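Erythromycin C-12 hydroxylase (Saccharopolyspora erythraea, PDB 2JJN) hydroxylates the macrolactone ring of erythromycin D at C-12 to give erythromycin C, using heme b, molecular oxygen and NADPH. Local coordinates at residues Gln292-Lys297 with Asp309-Thr314; Thr68-Pro73 with Glu89-Glu94; Tyr48-Val53 with Met174-Asp179. The protein carries 2 engineered substitutions. All blocks are in the same frame, centred on the assembly; numbering follows the deposited sequence.

Interaction 1: residues Gln292-Lys297 with Asp309-Thr314; sequences QRTTTK and DVMVNT. With HEM (protoporphyrin IX containing Fe), chain B.
R293 and V312 face each other as an antiparallel hydrogen-bonded pair: R293 N reaches V312 O at 2.8 Å and V312 N returns to R293 O. On the face bearing Q292, T294 and M311, the bent methionine, in the conformers given for these three residues, brings SD to 3.8 Å from Q292 CG and CE against T294 CG2. V312 CG2, on the face of R293, meets T295 CG2 at 3.7 Å, their side chains at about a right angle. Toward D309 the pairing becomes irregular. T295 N still binds V310 O, but T295 OG1, held between backbone N and carbonyl carbon (chi1 54°), takes V310 N at 3.1 Å in an almost straight bond and also bonds to P307 O.

These are two adjacent inner strands of the mixed sheet of the cytochrome P450 fold, and they carry R293 to the heme. Its guanidinium meets one propionate edge-on, NH2 to HEM O1A at 2.8 Å and NH1 to HEM O2A at 2.9 Å. NH1 also binds Q292 O, which lies in the guanidinium plane, so three bonds fix the group's rotation. H351, H95 and R99 supply further hydrogen bonds to the heme. Farther out, F69, S71, V62 and L63 pack around the arginine, and Q292, next to it in the strand, belongs to the substrate-binding site.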
loop_
_atom_site.group_PDB
_atom_site.type_symbol
_atom_site.label_atom_id
_atom_site.label_comp_id
_atom_site.label_asym_id
_atom_site.label_seq_id
_atom_site.Cartn_x
_atom_site.Cartn_y
_atom_site.Cartn_z
ATOM N N GLN A 292 0.043 -1.057 -12.145
ATOM C CA GLN A 292 -0.329 -1.486 -13.490
ATOM C C GLN A 292 -1.083 -0.423 -14.224
ATOM O O GLN A 292 -1.880 0.331 -13.627
ATOM C CB GLN A 292 -1.223 -2.757 -13.448
ATOM C CG GLN A 292 -0.344 -4.000 -13.108
ATOM C CD GLN A 292 -0.080 -4.145 -11.616
ATOM O OE1 GLN A 292 1.062 -4.353 -11.158
ATOM N NE2 GLN A 292 -1.144 -4.047 -10.844
ATOM N N ARG A 293 -0.782 -0.343 -15.516
ATOM C CA ARG A 293 -1.506 0.539 -16.485
ATOM C C ARG A 293 -1.839 -0.264 -17.738
ATOM O O ARG A 293 -1.311 -1.358 -17.934
ATOM C CB ARG A 293 -0.678 1.791 -16.846
ATOM C CG ARG A 293 -0.309 2.643 -15.642
ATOM C CD ARG A 293 -1.605 3.287 -15.079
ATOM N NE ARG A 293 -1.334 4.353 -14.101
ATOM C CZ ARG A 293 -1.378 4.188 -12.778
ATOM N NH1 ARG A 293 -1.571 2.987 -12.224
ATOM N NH2 ARG A 293 -1.254 5.251 -11.989
ATOM N N THR A 294 -2.713 0.286 -18.582
ATOM C CA THR A 294 -2.961 -0.355 -19.886
ATOM C C THR A 294 -2.792 0.698 -20.974
ATOM O O THR A 294 -3.303 1.795 -20.847
ATOM C CB THR A 294 -4.356 -0.970 -19.934
ATOM O OG1 THR A 294 -5.332 0.026 -19.619
ATOM C CG2 THR A 294 -4.448 -2.133 -18.971
ATOM N N THR A 295 -2.061 0.389 -22.043
ATOM C CA THR A 295 -1.897 1.397 -23.092
ATOM C C THR A 295 -3.198 1.558 -23.887
ATOM O O THR A 295 -3.883 0.576 -24.211
ATOM C CB THR A 295 -0.786 1.012 -24.081
ATOM O OG1 THR A 295 -1.047 -0.287 -24.595
ATOM C CG2 THR A 295 0.558 0.964 -23.345
ATOM N N THR A 296 -3.499 2.799 -24.204
ATOM C CA THR A 296 -4.718 3.089 -24.994
ATOM C C THR A 296 -4.410 3.235 -26.484
ATOM O O THR A 296 -5.329 3.382 -27.292
ATOM C CB THR A 296 -5.384 4.383 -24.523
ATOM O OG1 THR A 296 -4.511 5.508 -24.704
ATOM C CG2 THR A 296 -5.707 4.227 -23.032
ATOM N N LYS A 297 -3.124 3.250 -26.798
ATOM C CA LYS A 297 -2.611 3.459 -28.149
ATOM C C LYS A 297 -1.164 3.037 -28.204
ATOM O O LYS A 297 -0.513 2.895 -27.176
ATOM C CB LYS A 297 -2.718 4.939 -28.544
ATOM C CG LYS A 297 -2.023 5.896 -27.570
ATOM C CD LYS A 297 -2.279 7.332 -27.964
ATOM C CE LYS A 297 -1.334 8.259 -27.242
ATOM N NZ LYS A 297 -1.136 9.537 -28.031
ATOM N N ASP A 309 -3.263 -1.442 -26.186
ATOM C CA ASP A 309 -4.049 -2.490 -25.539
ATOM C C ASP A 309 -3.225 -3.583 -24.878
ATOM O O ASP A 309 -3.611 -4.759 -24.904
ATOM C CB ASP A 309 -5.063 -3.102 -26.551
ATOM C CG ASP A 309 -5.994 -2.046 -27.136
ATOM O OD1 ASP A 309 -6.482 -1.187 -26.377
ATOM O OD2 ASP A 309 -6.176 -2.049 -28.372
ATOM N N VAL A 310 -2.126 -3.183 -24.230
ATOM C CA VAL A 310 -1.363 -4.122 -23.430
ATOM C C VAL A 310 -1.127 -3.538 -22.032
ATOM O O VAL A 310 -1.231 -2.321 -21.828
ATOM C CB VAL A 310 -0.007 -4.511 -24.097
ATOM C CG1 VAL A 310 -0.213 -5.147 -25.483
ATOM C CG2 VAL A 310 0.897 -3.279 -24.207
ATOM N N MET A 311 -0.874 -4.442 -21.079
ATOM C CA MET A 311 -0.633 -4.027 -19.699
ATOM C C MET A 311 0.845 -3.639 -19.530
ATOM O O MET A 311 1.715 -4.266 -20.124
ATOM C CB MET A 311 -1.013 -5.144 -18.759
ATOM C CG MET A 311 -0.626 -4.871 -17.329
ATOM S SD MET A 311 -1.801 -5.628 -16.170
ATOM C CE MET A 311 -3.231 -4.610 -16.501
ATOM N N VAL A 312 1.079 -2.600 -18.738
ATOM C CA VAL A 312 2.427 -2.082 -18.442
ATOM C C VAL A 312 2.544 -2.029 -16.931
ATOM O O VAL A 312 1.663 -1.460 -16.268
ATOM C CB VAL A 312 2.577 -0.650 -19.002
ATOM C CG1 VAL A 312 3.976 -0.122 -18.669
ATOM C CG2 VAL A 312 2.322 -0.654 -20.540
ATOM N N ASN A 313 3.616 -2.607 -16.390
ATOM C CA ASN A 313 3.881 -2.667 -14.926
ATOM C C ASN A 313 4.984 -1.643 -14.680
ATOM O O ASN A 313 6.067 -1.759 -15.274
ATOM C CB ASN A 313 4.441 -4.096 -14.669
ATOM C CG ASN A 313 3.385 -5.101 -14.353
ATOM O OD1 ASN A 313 3.301 -6.126 -15.013
ATOM N ND2 ASN A 313 2.591 -4.844 -13.324
ATOM N N THR A 314 4.726 -0.656 -13.839
ATOM C CA THR A 314 5.767 0.333 -13.474
ATOM C C THR A 314 6.385 -0.056 -12.152
ATOM O O THR A 314 5.673 -0.116 -11.161
ATOM C CB THR A 314 5.223 1.759 -13.299
ATOM O OG1 THR A 314 4.152 1.791 -12.352
ATOM C CG2 THR A 314 4.712 2.362 -14.629
HETATM C CHA HEM B . -3.483 5.163 -4.252
HETATM C CHB HEM B . 0.440 3.343 -1.990
HETATM C CHC HEM B . -1.839 3.800 2.262
HETATM C CHD HEM B . -5.990 4.833 -0.055
HETATM C C1A HEM B . -2.217 4.696 -3.960
HETATM C C2A HEM B . -1.160 4.489 -4.957
HETATM C C3A HEM B . -0.091 3.975 -4.341
HETATM C C4A HEM B . -0.419 3.829 -2.936
HETATM C CMA HEM B . 1.251 3.563 -4.983
HETATM C CAA HEM B . -1.260 4.837 -6.453
HETATM C CBA HEM B . -1.952 3.739 -7.240
HETATM C CGA HEM B . -1.826 3.941 -8.752
HETATM O O1A HEM B . -1.212 4.952 -9.196
HETATM O O2A HEM B . -2.403 3.081 -9.489
HETATM C C1B HEM B . 0.155 3.322 -0.624
HETATM C C2B HEM B . 1.094 2.964 0.409
HETATM C C3B HEM B . 0.464 3.099 1.599
HETATM C C4B HEM B . -0.891 3.544 1.295
HETATM C CMB HEM B . 2.532 2.538 0.047
HETATM C CAB HEM B . 0.943 2.828 3.039
HETATM C CBB HEM B . 2.177 3.046 3.359
HETATM C C1C HEM B . -3.156 4.115 2.003
HETATM C C2C HEM B . -4.181 4.311 3.015
HETATM C C3C HEM B . -5.334 4.596 2.373
HETATM C C4C HEM B . -5.064 4.605 0.934
HETATM C CMC HEM B . -3.894 4.196 4.536
HETATM C CAC HEM B . -6.740 4.849 2.950
HETATM C CBC HEM B . -6.953 5.545 4.067
HETATM C C1D HEM B . -5.661 4.980 -1.369
HETATM C C2D HEM B . -6.626 5.283 -2.377
HETATM C C3D HEM B . -5.862 5.405 -3.655
HETATM C C4D HEM B . -4.493 5.151 -3.319
HETATM C CMD HEM B . -8.164 5.455 -2.191
HETATM C CAD HEM B . -6.413 5.705 -5.061
HETATM C CBD HEM B . -6.362 7.214 -5.370
HETATM C CGD HEM B . -6.793 7.463 -6.783
HETATM O O1D HEM B . -6.881 6.522 -7.590
HETATM O O2D HEM B . -7.053 8.644 -7.097
HETATM N NA HEM B . -1.718 4.302 -2.707
HETATM N NB HEM B . -1.083 3.636 -0.072
HETATM N NC HEM B . -3.753 4.281 0.767
HETATM N ND HEM B . -4.385 4.907 -1.962
HETATM FE FE HEM B . -2.673 4.428 -0.980
HETATM O O HOH W 1 -6.583 -0.108 -23.829
HETATM O O HOH W 2 -7.267 1.255 -26.939
HETATM O O HOH W 3 -3.172 2.290 -1.286
#

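Interaction 2: residues Thr68-Pro73 with Glu89-Glu94; sequences TFSSDP and EIDPPE
D91 and S70 meet through a short hydrogen bond, S70 OG donating to D91 OD2 at 2.6 Å, and this is one half of a two-pronged grip. The other prong is the backbone N-H of S71, which reaches D91 OD1 at 2.8 Å in a nearly straight bond, 168° at the hydrogen. Each carboxylate oxygen uses its syn lone pair, the one on the side of its twin, so hydroxyl and amide are received together within the mouth of a single carboxylate. Two donors on two oxygens leave the group little freedom to turn about CB-CG.

The same serine oxygen is an acceptor within its own segment. With OG anti to the backbone nitrogen (chi1 169°), it lies beside the onward chain and accepts from D72 N at 2.9 Å, closing an ST turn. The hydroxyl thus links D91 to the turn after strand 69-70. D72 directs OD2 elsewhere, to T74 OG1.

Weaker polar contacts join the backbones: E89 CA lies near S71 O and, less directly, D72 CA near E89 O, as CA-H...O contacts, the two CA atoms being 4.5 Å apart.

Apolar packing comes mainly from the P73 ring and the aliphatic part of E89. The glutamate is extended beyond CG and crosses the ring at about a right angle, with CG 3.7 Å from P73 CD.

The 68-73 segment contains the edge strand 69-70 of the mixed sheet, and S71, which lies near the heme, also packs on R293 and H351. D91 therefore ties the loop leading into helix 94-105 to that strand end, which probably helps to position E89 of the substrate-binding site in this P450.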
loop_
_atom_site.group_PDB
_atom_site.type_symbol
_atom_site.label_atom_id
_atom_site.label_comp_id
_atom_site.label_asym_id
_atom_site.label_seq_id
_atom_site.Cartn_x
_atom_site.Cartn_y
_atom_site.Cartn_z
ATOM N N THR A 68 -2.462 8.086 -22.325
ATOM C CA THR A 68 -1.809 6.935 -22.952
ATOM C C THR A 68 -1.855 5.683 -22.082
ATOM O O THR A 68 -2.040 4.578 -22.573
ATOM C CB THR A 68 -0.323 7.231 -23.216
ATOM O OG1 THR A 68 -0.219 8.451 -23.960
ATOM C CG2 THR A 68 0.396 6.071 -23.978
ATOM N N PHE A 69 -1.628 5.878 -20.780
ATOM C CA PHE A 69 -1.515 4.782 -19.854
ATOM C C PHE A 69 -2.693 4.796 -18.900
ATOM O O PHE A 69 -2.658 5.430 -17.860
ATOM C CB PHE A 69 -0.176 4.857 -19.091
ATOM C CG PHE A 69 1.017 4.758 -20.013
ATOM C CD1 PHE A 69 1.683 5.920 -20.362
ATOM C CD2 PHE A 69 1.435 3.520 -20.524
ATOM C CE1 PHE A 69 2.812 5.882 -21.247
ATOM C CE2 PHE A 69 2.577 3.445 -21.425
ATOM C CZ PHE A 69 3.255 4.630 -21.747
ATOM N N SER A 70 -3.718 4.072 -19.309
ATOM C CA SER A 70 -4.974 4.005 -18.547
ATOM C C SER A 70 -4.850 3.217 -17.252
ATOM O O SER A 70 -4.053 2.275 -17.169
ATOM C CB SER A 70 -6.062 3.409 -19.453
ATOM O OG SER A 70 -7.217 3.086 -18.656
ATOM N N SER A 71 -5.639 3.601 -16.228
ATOM C CA SER A 71 -5.682 2.863 -15.001
ATOM C C SER A 71 -6.764 1.816 -14.987
ATOM O O SER A 71 -6.920 1.124 -13.993
ATOM C CB SER A 71 -5.876 3.800 -13.798
ATOM O OG SER A 71 -4.683 4.500 -13.556
ATOM N N ASP A 72 -7.495 1.696 -16.083
ATOM C CA ASP A 72 -8.577 0.732 -16.175
ATOM C C ASP A 72 -7.981 -0.595 -16.662
ATOM O O ASP A 72 -7.657 -0.700 -17.847
ATOM C CB ASP A 72 -9.611 1.295 -17.130
ATOM C CG ASP A 72 -10.828 0.386 -17.294
ATOM O OD1 ASP A 72 -11.678 0.754 -18.112
ATOM O OD2 ASP A 72 -10.861 -0.673 -16.641
ATOM N N PRO A 73 -7.819 -1.601 -15.769
ATOM C CA PRO A 73 -7.166 -2.842 -16.243
ATOM C C PRO A 73 -8.081 -3.663 -17.107
ATOM O O PRO A 73 -7.581 -4.564 -17.808
ATOM C CB PRO A 73 -6.897 -3.646 -14.967
ATOM C CG PRO A 73 -7.888 -3.130 -13.957
ATOM C CD PRO A 73 -8.225 -1.696 -14.346
ATOM N N GLU A 89 -9.115 2.629 -10.559
ATOM C CA GLU A 89 -9.265 1.956 -11.851
ATOM C C GLU A 89 -10.033 2.832 -12.824
ATOM O O GLU A 89 -10.476 2.349 -13.873
ATOM C CB GLU A 89 -9.976 0.602 -11.670
ATOM C CG GLU A 89 -9.107 -0.402 -10.966
ATOM C CD GLU A 89 -9.767 -1.749 -10.847
ATOM O OE1 GLU A 89 -10.972 -1.852 -11.175
ATOM O OE2 GLU A 89 -9.071 -2.665 -10.394
ATOM N N ILE A 90 -10.187 4.116 -12.490
ATOM C CA ILE A 90 -10.997 5.027 -13.289
ATOM C C ILE A 90 -10.112 6.146 -13.814
ATOM O O ILE A 90 -9.269 6.669 -13.084
ATOM C CB ILE A 90 -12.173 5.551 -12.419
ATOM C CG1 ILE A 90 -13.127 4.366 -12.144
ATOM C CG2 ILE A 90 -12.907 6.643 -13.137
ATOM C CD1 ILE A 90 -14.233 4.663 -11.129
ATOM N N ASP A 91 -10.329 6.537 -15.067
ATOM C CA ASP A 91 -9.529 7.562 -15.714
ATOM C C ASP A 91 -10.235 8.909 -15.744
ATOM O O ASP A 91 -11.466 8.958 -15.599
ATOM C CB ASP A 91 -9.290 7.183 -17.200
ATOM C CG ASP A 91 -8.376 5.975 -17.375
ATOM O OD1 ASP A 91 -7.556 5.682 -16.465
ATOM O OD2 ASP A 91 -8.497 5.318 -18.421
ATOM N N PRO A 92 -9.486 9.984 -15.981
ATOM C CA PRO A 92 -10.204 11.247 -16.239
ATOM C C PRO A 92 -11.062 11.114 -17.493
ATOM O O PRO A 92 -10.756 10.289 -18.397
ATOM C CB PRO A 92 -9.086 12.259 -16.442
ATOM C CG PRO A 92 -7.823 11.592 -15.796
ATOM C CD PRO A 92 -8.016 10.145 -16.043
ATOM N N PRO A 93 -12.157 11.900 -17.565
ATOM C CA PRO A 93 -12.563 12.952 -16.612
ATOM C C PRO A 93 -13.312 12.444 -15.367
ATOM O O PRO A 93 -13.322 13.139 -14.341
ATOM C CB PRO A 93 -13.486 13.840 -17.456
ATOM C CG PRO A 93 -14.061 12.930 -18.510
ATOM C CD PRO A 93 -13.049 11.797 -18.731
ATOM N N GLU A 94 -13.857 11.237 -15.451
ATOM C CA GLU A 94 -14.623 10.669 -14.350
ATOM C C GLU A 94 -13.746 10.640 -13.103
ATOM O O GLU A 94 -14.205 10.918 -11.992
ATOM C CB GLU A 94 -15.195 9.268 -14.678
ATOM C CG GLU A 94 -16.029 8.690 -13.500
ATOM C CD GLU A 94 -16.606 7.288 -13.717
ATOM O OE1 GLU A 94 -17.413 6.853 -12.864
ATOM O OE2 GLU A 94 -16.266 6.613 -14.713
#

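Interaction 3: residues Tyr48-Val53 with Met174-Asp179; sequences YGVWHV and MDDPTD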
loop_
_atom_site.group_PDB
_atom_site.type_symbol
_atom_site.label_atom_id
_atom_site.label_comp_id
_atom_site.label_asym_id
_atom_site.label_seq_id
_atom_site.Cartn_x
_atom_site.Cartn_y
_atom_site.Cartn_z
ATOM N N TYR A 48 3.827 -13.176 -20.989
ATOM C CA TYR A 48 2.377 -12.976 -21.062
ATOM C C TYR A 48 2.050 -11.755 -21.901
ATOM O O TYR A 48 0.894 -11.383 -22.008
ATOM C CB TYR A 48 1.808 -12.796 -19.662
ATOM C CG TYR A 48 2.133 -13.935 -18.728
ATOM C CD1 TYR A 48 3.025 -13.762 -17.701
ATOM C CD2 TYR A 48 1.572 -15.203 -18.934
ATOM C CE1 TYR A 48 3.354 -14.818 -16.842
ATOM C CE2 TYR A 48 1.889 -16.253 -18.094
ATOM C CZ TYR A 48 2.781 -16.044 -17.053
ATOM O OH TYR A 48 3.135 -17.079 -16.214
ATOM N N GLY A 49 3.082 -11.110 -22.473
ATOM C CA GLY A 49 2.844 -9.875 -23.264
ATOM C C GLY A 49 2.581 -8.663 -22.390
ATOM O O GLY A 49 2.035 -7.658 -22.861
ATOM N N VAL A 50 3.013 -8.754 -21.130
ATOM C CA VAL A 50 2.924 -7.635 -20.179
ATOM C C VAL A 50 4.274 -6.939 -20.168
ATOM O O VAL A 50 5.309 -7.587 -20.157
ATOM C CB VAL A 50 2.587 -8.146 -18.756
ATOM C CG1 VAL A 50 2.604 -6.985 -17.791
ATOM C CG2 VAL A 50 1.218 -8.786 -18.760
ATOM N N TRP A 51 4.251 -5.610 -20.176
ATOM C CA TRP A 51 5.481 -4.843 -20.282
ATOM C C TRP A 51 5.843 -4.321 -18.919
ATOM O O TRP A 51 4.982 -4.264 -17.976
ATOM C CB TRP A 51 5.247 -3.664 -21.235
ATOM C CG TRP A 51 5.103 -4.154 -22.660
ATOM C CD1 TRP A 51 4.012 -4.775 -23.225
ATOM C CD2 TRP A 51 6.107 -4.117 -23.674
ATOM N NE1 TRP A 51 4.270 -5.101 -24.543
ATOM C CE2 TRP A 51 5.547 -4.705 -24.846
ATOM C CE3 TRP A 51 7.440 -3.637 -23.712
ATOM C CZ2 TRP A 51 6.255 -4.812 -26.049
ATOM C CZ3 TRP A 51 8.138 -3.726 -24.919
ATOM C CH2 TRP A 51 7.537 -4.295 -26.076
ATOM N N HIS A 52 7.129 -4.099 -18.733
ATOM C CA HIS A 52 7.627 -3.705 -17.432
ATOM C C HIS A 52 8.604 -2.546 -17.637
ATOM O O HIS A 52 9.483 -2.614 -18.524
ATOM C CB HIS A 52 8.423 -4.873 -16.842
ATOM C CG HIS A 52 7.563 -6.050 -16.548
ATOM N ND1 HIS A 52 7.047 -6.300 -15.289
ATOM C CD2 HIS A 52 7.105 -7.033 -17.362
ATOM C CE1 HIS A 52 6.298 -7.401 -15.347
ATOM N NE2 HIS A 52 6.334 -7.871 -16.583
ATOM N N VAL A 53 8.496 -1.546 -16.759
ATOM C CA VAL A 53 9.283 -0.323 -16.903
ATOM C C VAL A 53 10.101 -0.160 -15.617
ATOM O O VAL A 53 9.539 -0.162 -14.514
ATOM C CB VAL A 53 8.350 0.862 -17.135
ATOM C CG1 VAL A 53 9.145 2.158 -17.114
ATOM C CG2 VAL A 53 7.693 0.658 -18.521
ATOM N N MET A 174 -1.165 -14.737 -9.218
ATOM C CA MET A 174 -1.318 -13.534 -10.016
ATOM C C MET A 174 -0.238 -13.281 -11.077
ATOM O O MET A 174 0.032 -12.116 -11.419
ATOM C CB MET A 174 -1.563 -12.314 -9.117
ATOM C CG MET A 174 -2.574 -12.568 -7.991
ATOM S SD MET A 174 -2.902 -11.136 -6.965
ATOM C CE MET A 174 -3.913 -11.811 -5.655
ATOM N N ASP A 175 0.310 -14.372 -11.629
ATOM C CA ASP A 175 1.389 -14.339 -12.656
ATOM C C ASP A 175 1.093 -13.477 -13.888
ATOM O O ASP A 175 1.966 -12.708 -14.374
ATOM C CB ASP A 175 1.645 -15.761 -13.193
ATOM C CG ASP A 175 1.550 -16.838 -12.122
ATOM O OD1 ASP A 175 1.967 -16.584 -10.973
ATOM O OD2 ASP A 175 1.063 -17.951 -12.442
ATOM N N ASP A 176 -0.104 -13.682 -14.429
ATOM C CA ASP A 176 -0.604 -13.007 -15.628
ATOM C C ASP A 176 -1.810 -12.171 -15.293
ATOM O O ASP A 176 -2.924 -12.700 -15.190
ATOM C CB ASP A 176 -0.961 -13.997 -16.753
ATOM C CG ASP A 176 -1.515 -13.314 -17.998
ATOM O OD1 ASP A 176 -1.587 -12.076 -18.067
ATOM O OD2 ASP A 176 -1.878 -14.026 -18.942
ATOM N N PRO A 177 -1.609 -10.864 -15.126
ATOM C CA PRO A 177 -2.656 -9.991 -14.660
ATOM C C PRO A 177 -3.743 -9.762 -15.709
ATOM O O PRO A 177 -4.737 -9.107 -15.414
ATOM C CB PRO A 177 -1.899 -8.714 -14.292
ATOM C CG PRO A 177 -0.703 -8.735 -15.218
ATOM C CD PRO A 177 -0.324 -10.152 -15.336
ATOM N N THR A 178 -3.568 -10.292 -16.916
ATOM C CA THR A 178 -4.626 -10.169 -17.937
ATOM C C THR A 178 -5.599 -11.353 -17.963
ATOM O O THR A 178 -6.556 -11.353 -18.753
ATOM C CB THR A 178 -4.034 -10.010 -19.367
ATOM O OG1 THR A 178 -3.317 -11.198 -19.731
ATOM C CG2 THR A 178 -3.091 -8.814 -19.415
ATOM N N ASP A 179 -5.323 -12.373 -17.151
ATOM C CA ASP A 179 -6.114 -13.615 -17.143
ATOM C C ASP A 179 -7.498 -13.368 -16.545
ATOM O O ASP A 179 -7.615 -12.872 -15.431
ATOM C CB ASP A 179 -5.352 -14.712 -16.379
ATOM C CG ASP A 179 -6.171 -15.992 -16.148
ATOM O OD1 ASP A 179 -5.850 -16.713 -15.198
ATOM O OD2 ASP A 179 -7.107 -16.286 -16.893
HETATM O O HOH W 4 -1.479 -12.857 -21.614
#
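Y48 lays its side chain against the turn that begins at D176, here in the conformers given for D175 and D176, each of which has a second one. Its CB starts the contact, 3.8 Å from D176 CG. At CG and CD2 the ring lies under the aspartate's methylene: D176 CB sits over one face, offset toward the rim, 3.6 Å from Y48 CD2 and only 19° off the ring normal, a CH-pi contact. D176 OD2 approaches CD2 as well, and the carboxylate plane is only 23° from that of the ring. Farther along the same side of the ring, CE1 comes within 3.5 Å of D175 O. At the tip, OH touches D175 CB, while its hydrogen-bonding partner is the carboxylate of E20.

The aspartate is held in this pose from its own segment. With CG anti to the backbone nitrogen (chi1 179°), OD1 lies toward the onward chain and accepts from both T178 OG1, at 2.6 Å, and T178 N, at 2.9 Å. The hydroxyl arrives on the syn side, whereas the amide comes from well above the carboxylate plane. OD2 is then left to receive a water that also donates to Y48 O, bridging the segments where no direct hydrogen bond joins them.

V50 completes the contact: its CG2 meets the P177 ring at CD, 4.0 Å away. P177 also packs on M311 of the neighbouring strand 311-315.

The bond from T178 N makes an Asx turn, set within a type I beta turn from D176 to D179. D179 then serves as N-cap of helix 180-206, so the contact rests the start of a long P450 helix on the loop before strand 51-53.

The three contacts lie on the same side of the molecule and all reach the five-stranded mixed sheet, which runs 43-45, 51-53, 311-315, 290-295, 69-70. Interaction 1 pairs two adjacent inner strands and has the others as neighbours: its centre is about 10 Å from that of interaction 2 and about 9 Å from that of interaction 3. T294 O meets S70 N on one side, and N313 meets W51 and V53 on the other. Interactions 2 and 3 are about 18 Å apart between centres and do not touch. Along the chain, interaction 2 falls between the two segments of interaction 3, and both close before interaction 1 opens. The sheet thereby connects two peripheral loops to the strand bearing the heme-binding arginine.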